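Local structure of cell division control protein Cdc48 (Mycobacterium smegmatis, 5E7P) at residues G142-L147 against L177-A182; T65-A70 against G136-V141; E351-V356 against A379-D384; G320-I325 against A362-S367. The protein probably binds and hydrolyses ATP as a member of the AAA ATPase family, and holds bound ADP. All blocks are in the same frame, centred on the assembly; numbering follows the deposited sequence.

In the fold
From the N terminus, contact 2 comes first: T65-A70 meets G136-V141, closing a loop of 65 residues and joining the six-stranded sheet to strand 138-140. Contact 1 follows in series, pairing G142-L147 with L177-A182 in a four-stranded sheet. The two touch in space: V145 and V180 pack on M139, and D143 OD1 probably bonds to T66 OG1. Contacts 3 and 4 lie far off, in the first AAA region. Contact 4 opens at G320-I325. Contact 3 opens at E351-V356 before contact 4 closes at A362-S367, and itself closes at A379-D384, so the two cross. They tie helix 344-356 and the 379-384 loop to the AAA sheet, and F363 joins them.

Contact 1 (G142-L147 against L177-A182); sequences GDTVSL and LLTVTA
T144 pairs with T179 and V145 with L178 in a twisted antiparallel ladder, the two strand directions lying 136° apart. V145 and L178 form a hydrogen-bonded pair. L178 N gives a bond to V145 O (2.8 Å), and V145 N gives one to L178 O. Two more backbone bonds, both made by V180, hold the residues leading into strand 144-146: V180 N to D143 O (2.9 Å) and G142 N to V180 O. T144 and T179 are a non-hydrogen-bonded pair.

The side chains of T144, S146, L177 and T179 share one face. A chi1 of -67° sets the T144 methyl CG2 anti to the backbone N, and it reaches L177 CD2 at 3.8 Å. The same torsion leaves OG1 beside the backbone N, where it meets the methyl CG2 of T179, also at 3.8 Å. L177 sends its other branch, CD1, to S146 CB (3.9 Å).

V145 and L178 occupy the other face. There V145 CG2 comes to L178 CB at 4.2 Å. Further out, L178 CD1 meets the end of L147, with CD2 nearest at 3.9 Å. M139 of strand 138-140 covers V145 and V180.

The pair lies at one edge of a mixed four-stranded sheet, with strand 144-146 outermost. Strand 177-184 passes the pairing on to strand 112-116, where T181 and A182 both face T114 in a classic beta bulge.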
# COMPACT_ATOMS: atom_id res chain seq x y z
N GLY A 142 -19.36 -3.13 -16.38
CA GLY A 142 -20.75 -2.72 -16.46
C GLY A 142 -21.10 -1.59 -15.51
O GLY A 142 -22.17 -1.00 -15.61
N ASP A 143 -20.19 -1.29 -14.58
CA ASP A 143 -20.42 -0.23 -13.60
C ASP A 143 -20.46 1.16 -14.22
O ASP A 143 -19.81 1.41 -15.24
CB ASP A 143 -19.33 -0.26 -12.52
CG ASP A 143 -19.57 -1.34 -11.48
OD1 ASP A 143 -20.25 -2.33 -11.79
OD2 ASP A 143 -19.07 -1.19 -10.35
N THR A 144 -21.22 2.05 -13.61
CA THR A 144 -21.19 3.46 -13.96
C THR A 144 -20.37 4.22 -12.93
O THR A 144 -20.76 4.30 -11.76
CB THR A 144 -22.60 4.06 -14.04
OG1 THR A 144 -23.31 3.48 -15.14
CG2 THR A 144 -22.53 5.56 -14.24
N VAL A 145 -19.24 4.77 -13.35
CA VAL A 145 -18.39 5.54 -12.45
C VAL A 145 -18.40 7.02 -12.80
O VAL A 145 -18.59 7.40 -13.96
CB VAL A 145 -16.93 5.03 -12.46
CG1 VAL A 145 -16.83 3.69 -11.76
CG2 VAL A 145 -16.41 4.94 -13.89
N SER A 146 -18.21 7.85 -11.79
CA SER A 146 -18.15 9.29 -11.98
C SER A 146 -16.76 9.81 -11.63
O SER A 146 -16.22 9.48 -10.57
CB SER A 146 -19.20 9.98 -11.11
OG SER A 146 -19.08 9.57 -9.76
N LEU A 147 -16.18 10.61 -12.52
CA LEU A 147 -14.86 11.19 -12.28
C LEU A 147 -14.95 12.29 -11.23
O LEU A 147 -14.01 12.51 -10.47
CB LEU A 147 -14.27 11.75 -13.57
CG LEU A 147 -14.04 10.77 -14.73
CD1 LEU A 147 -13.28 11.46 -15.85
CD2 LEU A 147 -13.30 9.54 -14.25
N LEU A 177 -20.33 10.89 -16.40
CA LEU A 177 -20.50 9.50 -16.01
C LEU A 177 -20.01 8.56 -17.11
O LEU A 177 -20.43 8.66 -18.26
CB LEU A 177 -21.96 9.20 -15.65
CG LEU A 177 -22.37 9.38 -14.19
CD1 LEU A 177 -22.05 10.77 -13.67
CD2 LEU A 177 -23.85 9.08 -14.02
N LEU A 178 -19.12 7.64 -16.74
CA LEU A 178 -18.57 6.68 -17.68
C LEU A 178 -19.05 5.28 -17.33
O LEU A 178 -19.64 5.07 -16.27
CB LEU A 178 -17.04 6.72 -17.63
CG LEU A 178 -16.39 8.10 -17.72
CD1 LEU A 178 -14.90 8.00 -17.44
CD2 LEU A 178 -16.64 8.72 -19.09
N THR A 179 -18.80 4.33 -18.22
CA THR A 179 -19.10 2.93 -17.94
C THR A 179 -17.86 2.07 -18.12
O THR A 179 -17.03 2.34 -18.99
CB THR A 179 -20.25 2.38 -18.82
OG1 THR A 179 -19.93 2.57 -20.21
CG2 THR A 179 -21.56 3.09 -18.51
N VAL A 180 -17.73 1.05 -17.29
CA VAL A 180 -16.59 0.15 -17.36
C VAL A 180 -16.89 -1.00 -18.31
O VAL A 180 -17.72 -1.86 -18.02
CB VAL A 180 -16.25 -0.42 -15.97
CG1 VAL A 180 -15.03 -1.33 -16.05
CG2 VAL A 180 -16.01 0.71 -14.98
N THR A 181 -16.21 -1.02 -19.45
CA THR A 181 -16.46 -2.04 -20.47
C THR A 181 -15.56 -3.26 -20.30
O THR A 181 -15.84 -4.32 -20.84
CB THR A 181 -16.26 -1.48 -21.89
OG1 THR A 181 -14.86 -1.35 -22.17
CG2 THR A 181 -16.93 -0.12 -22.02
N ALA A 182 -14.48 -3.10 -19.53
CA ALA A 182 -13.53 -4.18 -19.31
C ALA A 182 -12.60 -3.92 -18.13
O ALA A 182 -12.21 -2.78 -17.87
CB ALA A 182 -12.72 -4.44 -20.57

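Contact 2 (T65-A70 against G136-V141); sequences TTAAVA and GKVMTV
V138 and T140 both turn toward A67, across two strands that run almost exactly antiparallel (176°). The axes come no closer than 6.5 Å. The strands belong to different sheets, and direct backbone bonding is absent between them; one water and a few methyl groups fill the join.

The polar part is centred on that water. It donates to A67 O at 2.7 Å and accepts from T140 OG1 at 2.8 Å. A third, weak bond comes from T66 OG1 at 3.3 Å. The T140 torsion (chi1 -51°) sets OG1 beside its own backbone N and aims it at the water. The same hydroxyl has a weak bond to T188.

The apolar part lies to one end of the water. V138 CG2 does most of the touching. Its apolar neighbours are A67 CB at 4.4 Å and V69 CG2 at 4.5 Å. A chi1 of -70° turns this methyl, rather than CG1, to A67.

Mixed contacts complete the join. V138 CG2 sits 3.6 Å from A67 O. T140 CG2 rests on T65 O at 3.8 Å, and T140 OG1 is also close to the methyl of A67.

The chemistry is that of a water-bridged seam between two sheets. A67 O lies in a buried contact, and the water supplies it with a donor. T140 OG1 is the firmer donor to that water; T66 OG1 adds at most a weak one. Loose methyl packing covers the rest.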
# COMPACT_ATOMS: atom_id res chain seq x y z
N THR A 65 -24.22 -7.69 -10.09
CA THR A 65 -23.17 -7.71 -9.09
C THR A 65 -22.20 -6.54 -9.29
O THR A 65 -21.64 -6.36 -10.37
CB THR A 65 -22.37 -9.03 -9.12
OG1 THR A 65 -23.23 -10.12 -8.76
CG2 THR A 65 -21.21 -8.97 -8.15
N THR A 66 -22.02 -5.75 -8.24
CA THR A 66 -21.07 -4.64 -8.27
C THR A 66 -20.21 -4.66 -7.02
O THR A 66 -20.28 -5.60 -6.23
CB THR A 66 -21.78 -3.28 -8.40
OG1 THR A 66 -20.83 -2.26 -8.72
CG2 THR A 66 -22.49 -2.91 -7.10
N ALA A 67 -19.39 -3.63 -6.84
CA ALA A 67 -18.56 -3.52 -5.65
C ALA A 67 -18.41 -2.07 -5.19
O ALA A 67 -18.41 -1.15 -6.01
CB ALA A 67 -17.21 -4.16 -5.88
N ALA A 68 -18.28 -1.88 -3.89
CA ALA A 68 -18.07 -0.55 -3.33
C ALA A 68 -17.19 -0.63 -2.10
O ALA A 68 -16.93 -1.71 -1.57
CB ALA A 68 -19.41 0.10 -3.00
N VAL A 69 -16.72 0.53 -1.64
CA VAL A 69 -15.88 0.61 -0.45
C VAL A 69 -16.75 0.75 0.80
O VAL A 69 -17.62 1.62 0.87
CB VAL A 69 -14.90 1.80 -0.53
CG1 VAL A 69 -14.10 1.93 0.76
CG2 VAL A 69 -13.98 1.63 -1.73
N ALA A 70 -16.51 -0.11 1.79
CA ALA A 70 -17.29 -0.06 3.02
C ALA A 70 -16.87 1.11 3.90
O ALA A 70 -15.75 1.17 4.40
CB ALA A 70 -17.17 -1.37 3.79
N GLY A 136 -7.41 4.40 -6.72
CA GLY A 136 -7.85 3.75 -5.50
C GLY A 136 -9.26 3.20 -5.54
O GLY A 136 -9.63 2.37 -4.70
N LYS A 137 -10.06 3.64 -6.50
CA LYS A 137 -11.46 3.23 -6.58
C LYS A 137 -11.63 1.83 -7.18
O LYS A 137 -10.83 1.40 -8.01
CB LYS A 137 -12.28 4.25 -7.37
CG LYS A 137 -12.32 5.63 -6.72
CD LYS A 137 -13.39 6.51 -7.33
CE LYS A 137 -13.49 7.83 -6.58
NZ LYS A 137 -14.61 8.68 -7.09
N VAL A 138 -12.67 1.13 -6.75
CA VAL A 138 -12.95 -0.22 -7.24
C VAL A 138 -13.80 -0.20 -8.51
O VAL A 138 -14.72 0.60 -8.65
CB VAL A 138 -13.64 -1.10 -6.18
CG1 VAL A 138 -12.68 -1.44 -5.06
CG2 VAL A 138 -14.88 -0.41 -5.63
N MET A 139 -13.48 -1.10 -9.43
CA MET A 139 -14.15 -1.17 -10.72
C MET A 139 -14.71 -2.56 -10.96
O MET A 139 -14.12 -3.56 -10.54
CB MET A 139 -13.19 -0.79 -11.84
CG MET A 139 -12.53 0.57 -11.69
SD MET A 139 -13.68 1.94 -11.88
CE MET A 139 -12.73 3.28 -11.18
N THR A 140 -15.85 -2.62 -11.64
CA THR A 140 -16.45 -3.88 -12.06
C THR A 140 -17.05 -3.64 -13.44
O THR A 140 -17.58 -2.56 -13.71
CB THR A 140 -17.56 -4.33 -11.09
OG1 THR A 140 -17.06 -4.31 -9.75
CG2 THR A 140 -18.03 -5.74 -11.43
N VAL A 141 -16.96 -4.64 -14.32
CA VAL A 141 -17.48 -4.49 -15.67
C VAL A 141 -18.98 -4.18 -15.66
O VAL A 141 -19.75 -4.86 -14.99
CB VAL A 141 -17.22 -5.76 -16.52
CG1 VAL A 141 -17.98 -5.68 -17.84
CG2 VAL A 141 -15.73 -5.93 -16.76
O HOH W 1 -17.54 -1.88 -8.41

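Contact 3 (E351-V356 against A379-D384); sequences ELRKAV and APEVCD
The R353 guanidinium meets E381 at its edge, where E381 CB lies close to the guanidinium plane, 3.8 Å from NE. V382 CG2 approaches the same group obliquely. R353 and E381 run side by side in the same direction, but their flat ends are turned 57° apart. R353 NE and E381 OE1 remain 5.0 Å apart, so no salt bridge is formed; the contact is of the arginine chain, up to NE, with E381 CB. A chi1 of -166° and an extended chi2 bring CG and CD past E381 CB, and the bend at chi3 turns NE to it.

About one turn further along the helix, both methyls of V356 lie against the E381 and V382 carbonyl oxygens, the nearest approach being CG1 to E381 O at 3.6 Å. V382 CG1 meets L352 CB at 4.1 Å. One water joins the backbones, donating to R353 O (2.7 Å) and to E381 O (2.9 Å).

L352, V356 and V382 all lie on F363 of strand 361-366. A379-V382 forms a type I beta turn, closed by a bond from V382 N to A379 O. The arrangement packs the C-terminal end of helix 344-356 against the loop leading to strand 385-388, on one side of the nucleotide-binding sheet of an AAA module.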
# COMPACT_ATOMS: atom_id res chain seq x y z
N GLU A 351 17.38 -4.19 -24.83
CA GLU A 351 17.36 -2.77 -25.20
C GLU A 351 17.77 -1.88 -24.03
O GLU A 351 18.57 -0.96 -24.20
CB GLU A 351 15.98 -2.37 -25.72
CG GLU A 351 15.70 -2.81 -27.14
CD GLU A 351 16.68 -2.22 -28.14
OE1 GLU A 351 16.89 -0.99 -28.13
OE2 GLU A 351 17.26 -2.99 -28.94
N LEU A 352 17.22 -2.15 -22.85
CA LEU A 352 17.57 -1.42 -21.64
C LEU A 352 19.06 -1.57 -21.33
O LEU A 352 19.74 -0.60 -21.00
CB LEU A 352 16.76 -1.91 -20.43
CG LEU A 352 15.24 -1.73 -20.44
CD1 LEU A 352 14.65 -2.16 -19.10
CD2 LEU A 352 14.85 -0.29 -20.77
N ARG A 353 19.55 -2.80 -21.43
CA ARG A 353 20.96 -3.11 -21.19
C ARG A 353 21.86 -2.32 -22.14
O ARG A 353 22.92 -1.83 -21.76
CB ARG A 353 21.20 -4.61 -21.34
CG ARG A 353 22.52 -5.10 -20.79
CD ARG A 353 22.62 -6.61 -20.83
NE ARG A 353 21.54 -7.25 -20.07
CZ ARG A 353 20.58 -7.99 -20.61
NH1 ARG A 353 20.56 -8.20 -21.93
NH2 ARG A 353 19.65 -8.53 -19.84
N LYS A 354 21.41 -2.19 -23.39
CA LYS A 354 22.10 -1.39 -24.39
C LYS A 354 22.13 0.08 -23.98
O LYS A 354 23.13 0.78 -24.19
CB LYS A 354 21.42 -1.55 -25.75
CG LYS A 354 21.78 -0.49 -26.77
CD LYS A 354 20.94 -0.64 -28.03
CE LYS A 354 21.08 0.57 -28.95
NZ LYS A 354 22.48 0.78 -29.40
N ALA A 355 21.04 0.55 -23.38
CA ALA A 355 20.95 1.93 -22.92
C ALA A 355 21.90 2.21 -21.75
O ALA A 355 22.60 3.21 -21.74
CB ALA A 355 19.51 2.27 -22.54
N VAL A 356 21.91 1.31 -20.78
CA VAL A 356 22.74 1.46 -19.58
C VAL A 356 24.23 1.50 -19.92
O VAL A 356 25.01 2.21 -19.28
CB VAL A 356 22.45 0.34 -18.57
CG1 VAL A 356 23.37 0.44 -17.36
CG2 VAL A 356 20.99 0.39 -18.12
N ALA A 379 19.74 -6.41 -11.72
CA ALA A 379 21.01 -7.06 -12.01
C ALA A 379 22.03 -5.98 -12.35
O ALA A 379 21.64 -4.88 -12.78
CB ALA A 379 20.84 -8.03 -13.17
N PRO A 380 23.32 -6.27 -12.17
CA PRO A 380 24.39 -5.30 -12.43
C PRO A 380 24.35 -4.68 -13.83
O PRO A 380 24.80 -3.55 -14.00
CB PRO A 380 25.66 -6.14 -12.28
CG PRO A 380 25.29 -7.19 -11.30
CD PRO A 380 23.85 -7.52 -11.59
N GLU A 381 23.81 -5.41 -14.80
CA GLU A 381 23.82 -4.95 -16.19
C GLU A 381 22.73 -3.92 -16.49
O GLU A 381 22.88 -3.11 -17.40
CB GLU A 381 23.70 -6.13 -17.16
CG GLU A 381 24.82 -7.15 -17.07
CD GLU A 381 24.62 -8.15 -15.94
OE1 GLU A 381 23.45 -8.46 -15.62
OE2 GLU A 381 25.63 -8.62 -15.37
N VAL A 382 21.65 -3.95 -15.72
CA VAL A 382 20.57 -2.98 -15.90
C VAL A 382 20.46 -2.06 -14.68
O VAL A 382 21.08 -0.99 -14.65
CB VAL A 382 19.22 -3.66 -16.16
CG1 VAL A 382 18.19 -2.64 -16.62
CG2 VAL A 382 19.39 -4.75 -17.21
N CYS A 383 19.68 -2.46 -13.69
CA CYS A 383 19.61 -1.71 -12.43
C CYS A 383 20.51 -2.33 -11.37
O CYS A 383 20.17 -3.33 -10.76
CB CYS A 383 18.17 -1.63 -11.91
SG CYS A 383 17.07 -0.63 -12.94
N ASP A 384 21.68 -1.72 -11.18
CA ASP A 384 22.68 -2.26 -10.28
C ASP A 384 22.42 -1.89 -8.82
O ASP A 384 22.98 -2.48 -7.91
CB ASP A 384 24.08 -1.78 -10.69
CG ASP A 384 24.27 -0.29 -10.48
OD1 ASP A 384 23.87 0.50 -11.36
OD2 ASP A 384 24.82 0.09 -9.42
O HOH W 2 24.44 -2.74 -19.78

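Contact 4 (G320-I325 against A362-S367); sequences GGVLFI and AFIATS
A362 N bonds to G321 O at 2.8 Å and begins a run of five backbone hydrogen bonds between parallel strands. A362 O then receives L323 N (2.9 Å), L323 O receives I364 N, and I364 O receives I325 N. The last bond, T366 N to I325 O, is longer at 3.2 Å. The strand directions differ by 22°.

Both phenylalanines reach over to the partner strand. F324 brings a ring edge to it: I364 O lies at that edge, near the ring plane, and CE1 packs on T366 CG2 at 3.7 Å. V322 CG1 and I364 CD1 meet on the same face as F324. V280 of helix 276-283 packs on both F324 and I364.

F363 lies on the other face. Its ring carbon CD1 touches L323 CD2 at 3.9 Å, while I325 CD1 comes to the ring edge at CE1 (4.0 Å). A chi1 of 176° carries the ring toward strand 321-326, so its CD1-CE1 side meets both L323 and I325.

T366 OG1 takes a bond from D327 N, and its side chain lies about 5 Å from the bound ADP. This is the beta-alpha-beta crossover 321-326, 344-356, 361-366 of the AAA P-loop fold. By family comparison, the strand ends probably lead into the Walker B and sensor 1 positions.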
# COMPACT_ATOMS: atom_id res chain seq x y z
N GLY A 320 21.84 11.41 -25.19
CA GLY A 320 22.21 11.18 -23.81
C GLY A 320 21.10 11.61 -22.88
O GLY A 320 20.08 12.14 -23.32
N GLY A 321 21.28 11.39 -21.58
CA GLY A 321 20.29 11.80 -20.60
C GLY A 321 19.73 10.64 -19.80
O GLY A 321 20.39 9.61 -19.62
N VAL A 322 18.50 10.80 -19.33
CA VAL A 322 17.88 9.79 -18.47
C VAL A 322 16.70 9.09 -19.14
O VAL A 322 15.75 9.73 -19.59
CB VAL A 322 17.40 10.42 -17.15
CG1 VAL A 322 16.76 9.36 -16.27
CG2 VAL A 322 18.55 11.06 -16.42
N LEU A 323 16.77 7.76 -19.20
CA LEU A 323 15.63 6.95 -19.61
C LEU A 323 14.84 6.57 -18.36
O LEU A 323 15.36 5.90 -17.47
CB LEU A 323 16.08 5.69 -20.35
CG LEU A 323 14.96 4.78 -20.87
CD1 LEU A 323 14.17 5.45 -21.99
CD2 LEU A 323 15.50 3.44 -21.34
N PHE A 324 13.60 7.02 -18.30
CA PHE A 324 12.77 6.79 -17.12
C PHE A 324 11.50 6.01 -17.45
O PHE A 324 10.70 6.43 -18.29
CB PHE A 324 12.43 8.12 -16.43
CG PHE A 324 11.39 8.00 -15.34
CD1 PHE A 324 11.47 6.99 -14.39
CD2 PHE A 324 10.34 8.90 -15.27
CE1 PHE A 324 10.51 6.88 -13.39
CE2 PHE A 324 9.39 8.80 -14.27
CZ PHE A 324 9.47 7.79 -13.33
N ILE A 325 11.33 4.87 -16.79
CA ILE A 325 10.10 4.09 -16.92
C ILE A 325 9.35 4.04 -15.60
O ILE A 325 9.77 3.38 -14.65
CB ILE A 325 10.39 2.65 -17.41
CG1 ILE A 325 11.08 2.68 -18.77
CG2 ILE A 325 9.09 1.86 -17.52
CD1 ILE A 325 11.43 1.31 -19.31
N ALA A 362 21.68 7.43 -18.33
CA ALA A 362 21.35 6.78 -17.06
C ALA A 362 19.93 6.22 -17.11
O ALA A 362 19.07 6.74 -17.81
CB ALA A 362 21.50 7.76 -15.90
N PHE A 363 19.69 5.15 -16.34
CA PHE A 363 18.39 4.49 -16.35
C PHE A 363 17.76 4.45 -14.96
O PHE A 363 18.36 3.96 -14.01
CB PHE A 363 18.52 3.07 -16.91
CG PHE A 363 17.25 2.27 -16.86
CD1 PHE A 363 16.12 2.70 -17.54
CD2 PHE A 363 17.20 1.08 -16.16
CE1 PHE A 363 14.95 1.96 -17.50
CE2 PHE A 363 16.03 0.33 -16.13
CZ PHE A 363 14.91 0.77 -16.79
N ILE A 364 16.55 4.99 -14.86
CA ILE A 364 15.80 4.96 -13.61
C ILE A 364 14.40 4.40 -13.83
O ILE A 364 13.68 4.84 -14.73
CB ILE A 364 15.67 6.36 -12.99
CG1 ILE A 364 17.05 6.97 -12.73
CG2 ILE A 364 14.87 6.30 -11.70
CD1 ILE A 364 16.99 8.40 -12.24
N ALA A 365 14.02 3.43 -13.01
CA ALA A 365 12.67 2.87 -13.07
C ALA A 365 12.03 2.83 -11.69
O ALA A 365 12.72 2.70 -10.67
CB ALA A 365 12.71 1.48 -13.68
N THR A 366 10.71 2.95 -11.65
CA THR A 366 9.98 2.88 -10.39
C THR A 366 9.09 1.64 -10.34
O THR A 366 8.74 1.07 -11.37
CB THR A 366 9.12 4.13 -10.16
OG1 THR A 366 8.18 4.27 -11.22
CG2 THR A 366 9.99 5.38 -10.08
N SER A 367 8.73 1.26 -9.12
CA SER A 367 7.84 0.13 -8.88
C SER A 367 7.53 0.09 -7.40
O SER A 367 8.44 0.14 -6.58
CB SER A 367 8.50 -1.18 -9.30
OG SER A 367 7.70 -2.29 -8.94